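Local atomic coordinates of 450aa long hypothetical fmu protein (Pyrococcus horikoshii, PDB entry 2YXL), a protein that probably methylates carbon 5 of cytosine in RNA, taking the methyl group from S-adenosyl-L-methionine. Residues 15-20 with 37-42; 8-13 with 47-52; 54-59 with 98-103; 30-35 with 346-351. One frame throughout, in Å; residues are numbered along the deposited sequence.

Contact 1: 15-20 with 37-42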
loop_
_atom_site.group_PDB
_atom_site.type_symbol
_atom_site.label_atom_id
_atom_site.label_comp_id
_atom_site.label_asym_id
_atom_site.label_seq_id
_atom_site.Cartn_x
_atom_site.Cartn_y
_atom_site.Cartn_z
ATOM N N ILE A 15 9.611 -22.462 -6.370
ATOM C CA ILE A 15 10.424 -22.283 -5.166
ATOM C C ILE A 15 11.357 -21.085 -5.320
ATOM O O ILE A 15 11.490 -20.277 -4.406
ATOM C CB ILE A 15 11.225 -23.569 -4.810
ATOM C CG1 ILE A 15 10.287 -24.672 -4.294
ATOM C CG2 ILE A 15 12.341 -23.278 -3.797
ATOM C CD1 ILE A 15 9.574 -24.366 -2.971
ATOM N N ARG A 16 11.983 -20.967 -6.486
ATOM C CA ARG A 16 12.869 -19.843 -6.771
ATOM C C ARG A 16 12.081 -18.543 -6.877
ATOM O O ARG A 16 12.611 -17.463 -6.608
ATOM C CB ARG A 16 13.668 -20.089 -8.053
ATOM C CG ARG A 16 14.636 -21.268 -7.980
ATOM C CD ARG A 16 15.489 -21.374 -9.236
ATOM N NE ARG A 16 14.701 -21.808 -10.387
ATOM C CZ ARG A 16 14.684 -23.046 -10.871
ATOM N NH1 ARG A 16 15.428 -24.002 -10.322
ATOM N NH2 ARG A 16 13.919 -23.325 -11.915
ATOM N N ALA A 17 10.807 -18.664 -7.250
ATOM C CA ALA A 17 9.929 -17.514 -7.447
ATOM C C ALA A 17 9.582 -16.759 -6.160
ATOM O O ALA A 17 9.757 -15.539 -6.108
ATOM C CB ALA A 17 8.658 -17.930 -8.196
ATOM N N ILE A 18 9.096 -17.460 -5.132
ATOM C CA ILE A 18 8.721 -16.778 -3.882
ATOM C C ILE A 18 9.938 -16.273 -3.133
ATOM O O ILE A 18 9.870 -15.229 -2.497
ATOM C CB ILE A 18 7.884 -17.631 -2.877
ATOM C CG1 ILE A 18 7.718 -19.073 -3.335
ATOM C CG2 ILE A 18 6.564 -16.926 -2.527
ATOM C CD1 ILE A 18 8.790 -19.976 -2.802
ATOM N N ILE A 19 11.039 -17.021 -3.195
ATOM C CA ILE A 19 12.286 -16.586 -2.574
ATOM C C ILE A 19 12.711 -15.244 -3.166
ATOM O O ILE A 19 12.985 -14.302 -2.422
ATOM C CB ILE A 19 13.423 -17.637 -2.698
ATOM C CG1 ILE A 19 13.071 -18.897 -1.899
ATOM C CG2 ILE A 19 14.762 -17.048 -2.213
ATOM C CD1 ILE A 19 13.984 -20.083 -2.155
ATOM N N GLU A 20 12.736 -15.155 -4.496
ATOM C CA GLU A 20 13.083 -13.907 -5.171
ATOM C C GLU A 20 12.061 -12.798 -4.892
ATOM O O GLU A 20 12.436 -11.636 -4.736
ATOM C CB GLU A 20 13.299 -14.121 -6.677
ATOM C CG GLU A 20 13.631 -12.839 -7.454
ATOM C CD GLU A 20 14.823 -12.971 -8.402
ATOM O OE1 GLU A 20 15.436 -11.928 -8.719
ATOM O OE2 GLU A 20 15.157 -14.098 -8.828
ATOM N N GLU A 37 7.661 -8.776 -10.702
ATOM C CA GLU A 37 8.999 -8.907 -11.281
ATOM C C GLU A 37 9.544 -10.333 -11.161
ATOM O O GLU A 37 10.025 -10.898 -12.145
ATOM C CB GLU A 37 9.956 -7.887 -10.641
ATOM C CG GLU A 37 11.452 -8.186 -10.790
ATOM C CD GLU A 37 12.080 -7.596 -12.042
ATOM O OE1 GLU A 37 13.238 -7.133 -11.949
ATOM O OE2 GLU A 37 11.435 -7.596 -13.114
ATOM N N ALA A 38 9.448 -10.904 -9.961
ATOM C CA ALA A 38 9.987 -12.235 -9.677
ATOM C C ALA A 38 9.242 -13.339 -10.421
ATOM O O ALA A 38 9.852 -14.302 -10.893
ATOM C CB ALA A 38 9.975 -12.508 -8.181
ATOM N N PHE A 39 7.924 -13.187 -10.517
ATOM C CA PHE A 39 7.066 -14.175 -11.165
ATOM C C PHE A 39 7.288 -14.230 -12.680
ATOM O O PHE A 39 7.290 -15.312 -13.268
ATOM C CB PHE A 39 5.594 -13.907 -10.821
ATOM C CG PHE A 39 5.194 -14.359 -9.431
ATOM C CD1 PHE A 39 6.147 -14.528 -8.423
ATOM C CD2 PHE A 39 3.859 -14.596 -9.127
ATOM C CE1 PHE A 39 5.774 -14.938 -7.144
ATOM C CE2 PHE A 39 3.475 -15.007 -7.851
ATOM C CZ PHE A 39 4.434 -15.178 -6.859
ATOM N N LYS A 40 7.494 -13.065 -13.295
ATOM C CA LYS A 40 7.784 -12.972 -14.728
ATOM C C LYS A 40 9.205 -13.432 -15.042
ATOM O O LYS A 40 9.470 -13.957 -16.127
ATOM C CB LYS A 40 7.574 -11.543 -15.243
ATOM C CG LYS A 40 6.174 -10.980 -15.023
ATOM C CD LYS A 40 5.139 -11.576 -15.975
ATOM C CE LYS A 40 3.736 -11.473 -15.393
ATOM N NZ LYS A 40 3.429 -10.103 -14.897
ATOM N N LYS A 41 10.109 -13.222 -14.086
ATOM C CA LYS A 41 11.502 -13.643 -14.207
ATOM C C LYS A 41 11.606 -15.167 -14.218
ATOM O O LYS A 41 12.373 -15.738 -14.995
ATOM C CB LYS A 41 12.323 -13.071 -13.047
ATOM C CG LYS A 41 13.816 -12.935 -13.307
ATOM C CD LYS A 41 14.564 -12.747 -11.994
ATOM C CE LYS A 41 15.985 -12.235 -12.199
ATOM N NZ LYS A 41 16.027 -10.749 -12.301
ATOM N N HIS A 42 10.820 -15.815 -13.360
ATOM C CA HIS A 42 10.867 -17.269 -13.193
ATOM C C HIS A 42 9.772 -18.027 -13.946
ATOM O O HIS A 42 9.569 -19.224 -13.719
ATOM C CB HIS A 42 10.864 -17.635 -11.708
ATOM C CG HIS A 42 12.187 -17.432 -11.043
ATOM N ND1 HIS A 42 12.472 -16.326 -10.273
ATOM C CD2 HIS A 42 13.312 -18.186 -11.051
ATOM C CE1 HIS A 42 13.711 -16.412 -9.826
ATOM N NE2 HIS A 42 14.243 -17.531 -10.282
#
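Glu20 of helix 12-24 stretches across to the C-terminal turn of helix 32-41 and meets something different at each step. Its CB lies 3.9 Å from His42 CE1. Beyond it, CG rests on the methyl group of Ala38, with 3.7 Å from Glu20 CG to Ala38 CB; a small residue suits that place. At the tip, Glu20 OE1 faces Lys41, where the ion pair to Lys41 NZ is long at 3.8 Å. The stronger charge partner of OE1 is Arg121, on helix 104-121. The other oxygen, OE2, sits at the edge of the His42 ring, near its plane, with the carboxylate turned 60° from the ring. CG of Glu20 stands opposite its own backbone N (chi1 178°), a torsion that carries the carboxylate across the gap. One face of the imidazole lies over the backbone of Arg16 and Ala17, while the CB of Arg16 comes within 3.4 Å of His42 NE2. His42 ND1 makes a weak hydrogen bond back to Ala38 O, 3.4 Å. On the far side of Ala38, the Phe39 ring brings its CD1 to 4.2 Å from Ala17 CB and reaches on to Leu53. The segments cross at 155° with axes 8.4 Å apart, a spacing that the small Ala17 and Ala38 permit, and form a close antiparallel helical hairpin, consistent with the all-helical, NusB-like N-terminal domain of bacterial Fmu/RsmB.

Contact 2: 8-13 with 47-52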
loop_
_atom_site.group_PDB
_atom_site.type_symbol
_atom_site.label_atom_id
_atom_site.label_comp_id
_atom_site.label_asym_id
_atom_site.label_seq_id
_atom_site.Cartn_x
_atom_site.Cartn_y
_atom_site.Cartn_z
ATOM N N LEU A 8 0.543 -29.782 -0.745
ATOM C CA LEU A 8 1.084 -28.652 -1.495
ATOM C C LEU A 8 2.341 -29.053 -2.269
ATOM O O LEU A 8 3.386 -29.325 -1.671
ATOM C CB LEU A 8 1.394 -27.492 -0.540
ATOM C CG LEU A 8 1.970 -26.183 -1.090
ATOM C CD1 LEU A 8 0.872 -25.308 -1.666
ATOM C CD2 LEU A 8 2.715 -25.436 0.001
ATOM N N SER A 9 2.227 -29.088 -3.596
ATOM C CA SER A 9 3.362 -29.386 -4.472
ATOM C C SER A 9 3.809 -28.146 -5.250
ATOM O O SER A 9 3.075 -27.638 -6.102
ATOM C CB SER A 9 3.022 -30.528 -5.434
ATOM O OG SER A 9 1.927 -30.181 -6.264
ATOM N N ILE A 10 5.014 -27.664 -4.945
ATOM C CA ILE A 10 5.586 -26.504 -5.630
ATOM C C ILE A 10 6.766 -26.949 -6.501
ATOM O O ILE A 10 7.705 -27.568 -5.998
ATOM C CB ILE A 10 6.030 -25.390 -4.628
ATOM C CG1 ILE A 10 4.901 -25.061 -3.644
ATOM C CG2 ILE A 10 6.471 -24.124 -5.373
ATOM C CD1 ILE A 10 5.320 -24.191 -2.470
ATOM N N PRO A 11 6.709 -26.647 -7.815
ATOM C CA PRO A 11 7.800 -26.942 -8.752
ATOM C C PRO A 11 9.050 -26.084 -8.483
ATOM O O PRO A 11 8.946 -25.056 -7.812
ATOM C CB PRO A 11 7.189 -26.597 -10.115
ATOM C CG PRO A 11 6.142 -25.589 -9.813
ATOM C CD PRO A 11 5.568 -26.003 -8.492
ATOM N N PRO A 12 10.225 -26.503 -9.004
ATOM C CA PRO A 12 11.490 -25.792 -8.761
ATOM C C PRO A 12 11.449 -24.303 -9.100
ATOM O O PRO A 12 11.956 -23.486 -8.324
ATOM C CB PRO A 12 12.482 -26.519 -9.677
ATOM C CG PRO A 12 11.916 -27.879 -9.832
ATOM C CD PRO A 12 10.430 -27.693 -9.855
ATOM N N LYS A 13 10.843 -23.953 -10.235
ATOM C CA LYS A 13 10.714 -22.551 -10.642
ATOM C C LYS A 13 9.825 -21.762 -9.679
ATOM O O LYS A 13 10.002 -20.555 -9.508
ATOM C CB LYS A 13 10.207 -22.427 -12.087
ATOM C CG LYS A 13 8.754 -22.838 -12.317
ATOM C CD LYS A 13 8.315 -22.526 -13.739
ATOM C CE LYS A 13 6.880 -22.963 -13.991
ATOM N NZ LYS A 13 6.531 -22.929 -15.442
ATOM N N ALA A 47 -1.989 -20.136 -13.717
ATOM C CA ALA A 47 -2.829 -19.391 -12.781
ATOM C C ALA A 47 -2.919 -20.069 -11.416
ATOM O O ALA A 47 -3.026 -19.391 -10.393
ATOM C CB ALA A 47 -4.225 -19.181 -13.366
ATOM N N TRP A 48 -2.878 -21.403 -11.411
ATOM C CA TRP A 48 -2.931 -22.185 -10.174
ATOM C C TRP A 48 -1.683 -21.965 -9.322
ATOM O O TRP A 48 -1.778 -21.812 -8.102
ATOM C CB TRP A 48 -3.116 -23.663 -10.479
ATOM N N LEU A 49 -0.521 -21.950 -9.973
ATOM C CA LEU A 49 0.742 -21.677 -9.298
ATOM C C LEU A 49 0.820 -20.212 -8.878
ATOM O O LEU A 49 1.242 -19.906 -7.762
ATOM C CB LEU A 49 1.935 -22.048 -10.189
ATOM C CG LEU A 49 3.332 -21.961 -9.560
ATOM C CD1 LEU A 49 3.472 -22.925 -8.390
ATOM C CD2 LEU A 49 4.410 -22.221 -10.600
ATOM N N ASN A 50 0.403 -19.320 -9.776
ATOM C CA ASN A 50 0.356 -17.886 -9.495
ATOM C C ASN A 50 -0.452 -17.592 -8.233
ATOM O O ASN A 50 -0.036 -16.791 -7.401
ATOM C CB ASN A 50 -0.226 -17.125 -10.691
ATOM C CG ASN A 50 0.165 -15.655 -10.703
ATOM O OD1 ASN A 50 -0.219 -14.883 -9.820
ATOM N ND2 ASN A 50 0.926 -15.258 -11.719
ATOM N N ARG A 51 -1.596 -18.263 -8.103
ATOM C CA ARG A 51 -2.480 -18.126 -6.946
ATOM C C ARG A 51 -1.820 -18.636 -5.661
ATOM O O ARG A 51 -1.753 -17.911 -4.665
ATOM C CB ARG A 51 -3.802 -18.859 -7.207
ATOM C CG ARG A 51 -4.875 -18.637 -6.154
ATOM C CD ARG A 51 -6.199 -19.277 -6.551
ATOM N NE ARG A 51 -6.826 -18.611 -7.693
ATOM C CZ ARG A 51 -6.966 -19.147 -8.903
ATOM N NH1 ARG A 51 -6.532 -20.379 -9.154
ATOM N NH2 ARG A 51 -7.553 -18.453 -9.870
ATOM N N VAL A 52 -1.332 -19.875 -5.700
ATOM C CA VAL A 52 -0.683 -20.514 -4.553
ATOM C C VAL A 52 0.526 -19.710 -4.040
ATOM O O VAL A 52 0.656 -19.471 -2.838
ATOM C CB VAL A 52 -0.287 -21.983 -4.889
ATOM C CG1 VAL A 52 0.748 -22.524 -3.917
ATOM C CG2 VAL A 52 -1.519 -22.874 -4.897
#
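Leu49 pushes its forked end from helix 47-75 into a shallow hollow formed by Ile10, Pro11 and Lys13. Both methyls lie side by side, on one side of the ring plane, against the CG-CD edge of Pro11: Leu49 CD1 lies 3.7 Å from Pro11 CD, and Leu49 CD2 lies 3.9 Å from Pro11 CG. On one side the branch methyl of Ile10 closes in, with 4.4 Å from Ile10 CG2 to Leu49 CD1; on the other the aliphatic shaft of Lys13 passes, its CE 4.3 Å from Leu49 CD2. One turn further along the helix, Val52 offers a second, smaller bump. Its CG1, opposite the backbone N at chi1 162°, meets Leu8 CD1 at 3.6 Å, the two side chains running antiparallel alongside one another. Pro11 is the N-cap residue of helix 12-24, and Pro12 follows in the first turn, where proline fits because no amide N-H is needed. The N-terminal lead-in to helix 12-24 is thus laid against the first turns of helix 47-75. Lys13 NZ bonds to Asp43 O. The chemistry across the contact is that of methyl and methylene groups, so the fit depends on complementary shape and exclusion of water.

Contact 3: 54-59 with 98-103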
loop_
_atom_site.group_PDB
_atom_site.type_symbol
_atom_site.label_atom_id
_atom_site.label_comp_id
_atom_site.label_asym_id
_atom_site.label_seq_id
_atom_site.Cartn_x
_atom_site.Cartn_y
_atom_site.Cartn_z
ATOM N N THR A 54 1.193 -16.520 -4.660
ATOM C CA THR A 54 0.693 -15.215 -4.213
ATOM C C THR A 54 0.148 -15.310 -2.787
ATOM O O THR A 54 0.421 -14.446 -1.951
ATOM C CB THR A 54 -0.390 -14.662 -5.175
ATOM O OG1 THR A 54 0.197 -14.419 -6.458
ATOM C CG2 THR A 54 -0.994 -13.359 -4.657
ATOM N N MET A 55 -0.612 -16.369 -2.522
ATOM C CA MET A 55 -1.134 -16.645 -1.186
ATOM C C MET A 55 0.006 -16.788 -0.167
ATOM O O MET A 55 -0.059 -16.213 0.921
ATOM C CB MET A 55 -2.029 -17.894 -1.219
ATOM C CG MET A 55 -2.625 -18.314 0.125
ATOM S SD MET A 55 -1.488 -19.299 1.133
ATOM C CE MET A 55 -1.495 -20.870 0.257
ATOM N N ILE A 56 1.042 -17.544 -0.529
ATOM C CA ILE A 56 2.215 -17.729 0.333
ATOM C C ILE A 56 2.954 -16.401 0.547
ATOM O O ILE A 56 3.345 -16.075 1.673
ATOM C CB ILE A 56 3.170 -18.826 -0.220
ATOM C CG1 ILE A 56 2.488 -20.203 -0.168
ATOM C CG2 ILE A 56 4.498 -18.851 0.554
ATOM C CD1 ILE A 56 3.260 -21.320 -0.854
ATOM N N PHE A 57 3.115 -15.642 -0.535
ATOM C CA PHE A 57 3.738 -14.320 -0.501
ATOM C C PHE A 57 3.123 -13.432 0.582
ATOM O O PHE A 57 3.838 -12.921 1.449
ATOM C CB PHE A 57 3.636 -13.654 -1.881
ATOM C CG PHE A 57 4.259 -12.288 -1.953
ATOM C CD1 PHE A 57 3.480 -11.143 -1.791
ATOM C CD2 PHE A 57 5.624 -12.141 -2.199
ATOM C CE1 PHE A 57 4.051 -9.870 -1.861
ATOM C CE2 PHE A 57 6.205 -10.875 -2.272
ATOM C CZ PHE A 57 5.414 -9.736 -2.104
ATOM N N TYR A 58 1.804 -13.267 0.540
ATOM C CA TYR A 58 1.103 -12.438 1.521
ATOM C C TYR A 58 1.050 -13.047 2.920
ATOM O O TYR A 58 0.972 -12.320 3.907
ATOM C CB TYR A 58 -0.307 -12.074 1.037
ATOM C CG TYR A 58 -0.317 -11.062 -0.087
ATOM C CD1 TYR A 58 -0.852 -11.385 -1.333
ATOM C CD2 TYR A 58 0.223 -9.783 0.092
ATOM C CE1 TYR A 58 -0.862 -10.460 -2.371
ATOM C CE2 TYR A 58 0.223 -8.851 -0.942
ATOM C CZ TYR A 58 -0.323 -9.196 -2.169
ATOM O OH TYR A 58 -0.332 -8.283 -3.197
ATOM N N ASP A 59 1.086 -14.373 3.005
ATOM C CA ASP A 59 1.153 -15.050 4.294
ATOM C C ASP A 59 2.477 -14.734 4.998
ATOM O O ASP A 59 2.501 -14.509 6.210
ATOM C CB ASP A 59 0.983 -16.562 4.115
ATOM C CG ASP A 59 0.615 -17.269 5.406
ATOM O OD1 ASP A 59 -0.391 -16.890 6.036
ATOM O OD2 ASP A 59 1.322 -18.222 5.784
ATOM N N LEU A 98 5.521 -24.428 8.711
ATOM C CA LEU A 98 4.592 -24.193 9.816
ATOM C C LEU A 98 3.129 -24.141 9.399
ATOM O O LEU A 98 2.257 -24.554 10.162
ATOM C CB LEU A 98 4.941 -22.906 10.572
ATOM C CG LEU A 98 6.224 -22.808 11.405
ATOM C CD1 LEU A 98 6.206 -21.507 12.202
ATOM C CD2 LEU A 98 6.410 -24.004 12.333
ATOM N N PHE A 99 2.858 -23.638 8.197
ATOM C CA PHE A 99 1.486 -23.284 7.832
ATOM C C PHE A 99 0.874 -24.009 6.630
ATOM O O PHE A 99 -0.339 -24.183 6.576
ATOM C CB PHE A 99 1.366 -21.766 7.636
ATOM C CG PHE A 99 1.773 -20.965 8.843
ATOM C CD1 PHE A 99 0.977 -20.945 9.987
ATOM C CD2 PHE A 99 2.950 -20.225 8.834
ATOM C CE1 PHE A 99 1.352 -20.206 11.104
ATOM C CE2 PHE A 99 3.334 -19.481 9.945
ATOM C CZ PHE A 99 2.535 -19.472 11.082
ATOM N N HIS A 100 1.698 -24.434 5.679
ATOM C CA HIS A 100 1.170 -24.883 4.389
ATOM C C HIS A 100 1.301 -26.373 4.081
ATOM O O HIS A 100 0.983 -26.798 2.969
ATOM C CB HIS A 100 1.736 -24.026 3.252
ATOM C CG HIS A 100 1.522 -22.559 3.449
ATOM N ND1 HIS A 100 0.268 -21.987 3.473
ATOM C CD2 HIS A 100 2.403 -21.548 3.646
ATOM C CE1 HIS A 100 0.386 -20.687 3.673
ATOM N NE2 HIS A 100 1.670 -20.395 3.779
ATOM N N ASP A 101 1.761 -27.151 5.060
ATOM C CA ASP A 101 1.830 -28.618 4.953
ATOM C C ASP A 101 2.287 -29.115 3.565
ATOM O O ASP A 101 1.483 -29.673 2.803
ATOM C CB ASP A 101 0.477 -29.245 5.345
ATOM C CG ASP A 101 0.555 -30.755 5.541
ATOM O OD1 ASP A 101 1.677 -31.308 5.604
ATOM O OD2 ASP A 101 -0.514 -31.397 5.634
ATOM N N PRO A 102 3.579 -28.920 3.240
ATOM C CA PRO A 102 4.114 -29.263 1.919
ATOM C C PRO A 102 4.192 -30.764 1.667
ATOM O O PRO A 102 4.336 -31.543 2.612
ATOM C CB PRO A 102 5.530 -28.685 1.960
ATOM C CG PRO A 102 5.895 -28.699 3.403
ATOM C CD PRO A 102 4.626 -28.369 4.124
ATOM N N SER A 103 4.100 -31.153 0.397
ATOM C CA SER A 103 4.306 -32.539 -0.020
ATOM C C SER A 103 5.799 -32.835 -0.071
ATOM O O SER A 103 6.610 -31.915 -0.186
ATOM C CB SER A 103 3.677 -32.789 -1.393
ATOM O OG SER A 103 4.388 -32.120 -2.421
#
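The imidazole of His100 projects toward helix 47-75 and is met by Met55, Ile56 and Asp59, each from a different direction. Ile56 lies over one face: its CG1 is 4.2 Å from the ring centroid and only 17° off the ring normal, a CH-pi contact. The opposite face is backed by the CB of the neighbouring Phe99, so the flat ring is held between two aliphatic groups. Met55 approaches obliquely and runs alongside the histidine the other way, its SD 3.4 Å from His100 CE1 in a sulfur-aromatic contact. Bends at chi2 (-83°) and chi3 of Met55 fold its side chain along the ring; the unbranched thioether is flexible enough to follow it. The region belongs to the N-terminal helical domain, where helix 47-75 packs beside helix 84-99 and the loop that leads from the latter into helix 104-121. Asp59 comes from the opposite direction, OD2 meeting the ring obliquely. Its OD2 is 3.0 Å from His100 NE2, with the carboxylate plane turned 67° from that of the ring. NE2 also has a weak hydrogen bond to Asp95, whose carboxylate lies close to that of Asp59; the two nearby acids may favour a protonated imidazole, or one of them may itself hold a proton. The main charge partner of Asp59 is Lys63, which binds OD1. Lys63 also makes a cation-pi contact with Phe99, whose CD2 lies 4.0 Å from Asp59 OD2.

Contact 4: 30-35 with 346-351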
loop_
_atom_site.group_PDB
_atom_site.type_symbol
_atom_site.label_atom_id
_atom_site.label_comp_id
_atom_site.label_asym_id
_atom_site.label_seq_id
_atom_site.Cartn_x
_atom_site.Cartn_y
_atom_site.Cartn_z
ATOM N N PRO A 30 5.777 -0.492 -3.506
ATOM C CA PRO A 30 5.110 -1.564 -2.760
ATOM C C PRO A 30 5.506 -2.944 -3.280
ATOM O O PRO A 30 5.853 -3.085 -4.456
ATOM C CB PRO A 30 3.627 -1.290 -3.004
ATOM C CG PRO A 30 3.581 -0.556 -4.297
ATOM C CD PRO A 30 4.830 0.265 -4.348
ATOM N N SER A 31 5.450 -3.943 -2.401
ATOM C CA SER A 31 5.976 -5.286 -2.677
ATOM C C SER A 31 5.315 -6.032 -3.849
ATOM O O SER A 31 5.858 -7.023 -4.341
ATOM C CB SER A 31 5.938 -6.145 -1.409
ATOM O OG SER A 31 4.610 -6.286 -0.928
ATOM N N GLN A 32 4.150 -5.554 -4.283
ATOM C CA GLN A 32 3.461 -6.098 -5.456
ATOM C C GLN A 32 4.340 -6.050 -6.707
ATOM O O GLN A 32 4.360 -7.000 -7.491
ATOM C CB GLN A 32 2.149 -5.347 -5.714
ATOM C CG GLN A 32 0.990 -5.749 -4.805
ATOM C CD GLN A 32 0.912 -4.960 -3.494
ATOM O OE1 GLN A 32 -0.011 -5.160 -2.698
ATOM N NE2 GLN A 32 1.872 -4.063 -3.266
ATOM N N TYR A 33 5.057 -4.938 -6.881
ATOM C CA TYR A 33 6.002 -4.763 -7.989
ATOM C C TYR A 33 7.110 -5.817 -7.948
ATOM O O TYR A 33 7.573 -6.285 -8.990
ATOM C CB TYR A 33 6.626 -3.363 -7.955
ATOM C CG TYR A 33 5.733 -2.247 -8.457
ATOM C CD1 TYR A 33 5.879 -1.742 -9.750
ATOM C CD2 TYR A 33 4.755 -1.683 -7.636
ATOM C CE1 TYR A 33 5.065 -0.710 -10.219
ATOM C CE2 TYR A 33 3.935 -0.651 -8.093
ATOM C CZ TYR A 33 4.095 -0.170 -9.385
ATOM O OH TYR A 33 3.288 0.850 -9.841
ATOM N N ALA A 34 7.525 -6.180 -6.738
ATOM C CA ALA A 34 8.541 -7.207 -6.535
ATOM C C ALA A 34 8.004 -8.594 -6.880
ATOM O O ALA A 34 8.698 -9.396 -7.512
ATOM C CB ALA A 34 9.050 -7.170 -5.104
ATOM N N LYS A 35 6.769 -8.864 -6.462
ATOM C CA LYS A 35 6.108 -10.126 -6.761
ATOM C C LYS A 35 5.943 -10.293 -8.267
ATOM O O LYS A 35 6.260 -11.348 -8.810
ATOM C CB LYS A 35 4.754 -10.217 -6.055
ATOM C CG LYS A 35 4.091 -11.590 -6.150
ATOM C CD LYS A 35 2.740 -11.625 -5.441
ATOM C CE LYS A 35 1.642 -10.942 -6.252
ATOM N NZ LYS A 35 1.273 -11.712 -7.476
ATOM N N ILE A 346 -2.297 -1.755 5.988
ATOM C CA ILE A 346 -1.708 -3.029 6.424
ATOM C C ILE A 346 -2.463 -4.299 5.972
ATOM O O ILE A 346 -1.970 -5.415 6.151
ATOM C CB ILE A 346 -1.401 -3.077 7.953
ATOM C CG1 ILE A 346 -2.672 -2.913 8.792
ATOM C CG2 ILE A 346 -0.320 -2.054 8.314
ATOM C CD1 ILE A 346 -2.516 -3.411 10.225
ATOM N N GLY A 347 -3.647 -4.121 5.392
ATOM C CA GLY A 347 -4.363 -5.221 4.748
ATOM C C GLY A 347 -3.856 -5.441 3.337
ATOM O O GLY A 347 -3.776 -6.574 2.865
ATOM N N LYS A 348 -3.499 -4.343 2.675
ATOM C CA LYS A 348 -3.007 -4.353 1.300
ATOM C C LYS A 348 -1.506 -4.660 1.231
ATOM O O LYS A 348 -1.071 -5.455 0.392
ATOM C CB LYS A 348 -3.319 -3.005 0.639
ATOM C CG LYS A 348 -2.945 -2.900 -0.832
ATOM C CD LYS A 348 -3.008 -1.451 -1.307
ATOM C CE LYS A 348 -2.676 -1.340 -2.791
ATOM N NZ LYS A 348 -3.080 -0.013 -3.333
ATOM N N ASN A 349 -0.723 -4.019 2.097
ATOM C CA ASN A 349 0.709 -4.306 2.222
ATOM C C ASN A 349 0.998 -4.812 3.630
ATOM O O ASN A 349 1.446 -4.049 4.489
ATOM C CB ASN A 349 1.559 -3.068 1.928
ATOM C CG ASN A 349 1.247 -2.445 0.589
ATOM O OD1 ASN A 349 1.544 -3.014 -0.463
ATOM N ND2 ASN A 349 0.663 -1.253 0.620
ATOM N N PRO A 350 0.753 -6.110 3.869
ATOM C CA PRO A 350 0.724 -6.642 5.229
ATOM C C PRO A 350 2.030 -6.474 6.011
ATOM O O PRO A 350 1.988 -6.304 7.230
ATOM C CB PRO A 350 0.399 -8.122 5.015
ATOM C CG PRO A 350 -0.245 -8.179 3.673
ATOM C CD PRO A 350 0.485 -7.161 2.873
ATOM N N GLU A 351 3.166 -6.503 5.319
ATOM C CA GLU A 351 4.472 -6.430 5.987
ATOM C C GLU A 351 4.739 -5.103 6.707
ATOM O O GLU A 351 5.577 -5.049 7.611
ATOM C CB GLU A 351 5.617 -6.768 5.019
ATOM C CG GLU A 351 5.967 -5.686 4.000
ATOM C CD GLU A 351 5.141 -5.749 2.724
ATOM O OE1 GLU A 351 3.986 -6.232 2.755
ATOM O OE2 GLU A 351 5.656 -5.302 1.680
#
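Gln32 and Asn349 join their side-chain amides across this contact. Gln32 NE2 donates to Asn349 OD1 over 3.0 Å, with an N-H...O angle of 160°. The donor lies nearly on the line of the acceptor's C=O bond, and the oxygen stays within the amide plane of Gln32. The two amides are turned 80° from each other, so they meet crosswise. A bend at chi2 of Gln32 (89°) swings its amide over to the loop. Its OE1 is hydrogen-bonded to Tyr58 OH on helix 47-75, which is consistent with NE2 facing Asn349. Glutamine suits the place because it can give and accept at once. Asn349 OD1 also lies 3.7 Å from Pro30 CB. The loop 346-351 follows strand 331-337 of the Rossmann-like catalytic domain characteristic of class I methyltransferases, so the contact joins the N-terminal helices to that domain near its active centre: the side chain of Asn349 is about 8 Å from that of Cys390, the predicted nucleophile, and that of Lys348 about 9 Å from the bound sinefungin. Ser31 makes the second bond, its OG donating to Glu351 OE2 at 3.0 Å. The hydroxyl comes in on the syn side of the carboxylate, somewhat above its plane. A short hydroxyl side chain fits this buried spot, where Phe57 packs on it. The same OE2 also takes a salt bridge from Lys29, which would help to balance the negative charge, while Lys348 NZ is paired with Glu245.

In the fold
Contacts 1, 2 and 3 cluster in the N-terminal helical domain, their centres 10 to 15 Å apart, whereas contact 4 lies 15 to 19 Å from each and close to the centre of the chain. Helix 12-24 serves contacts 1 and 2, helix 32-41 contacts 1 and 4, and helix 47-75 contacts 2 and 3. Contact 1 falls within the span bridged by contact 2, and contact 3 within that of contact 4. A probable hydrogen bond from Ser103 N to Leu8 O links contacts 2 and 3; Thr54 with Lys35 links 3 and 4. The helical bundle is joined to the catalytic domain in part through the start of helix 32-41, with helix 47-75 also touching the loop.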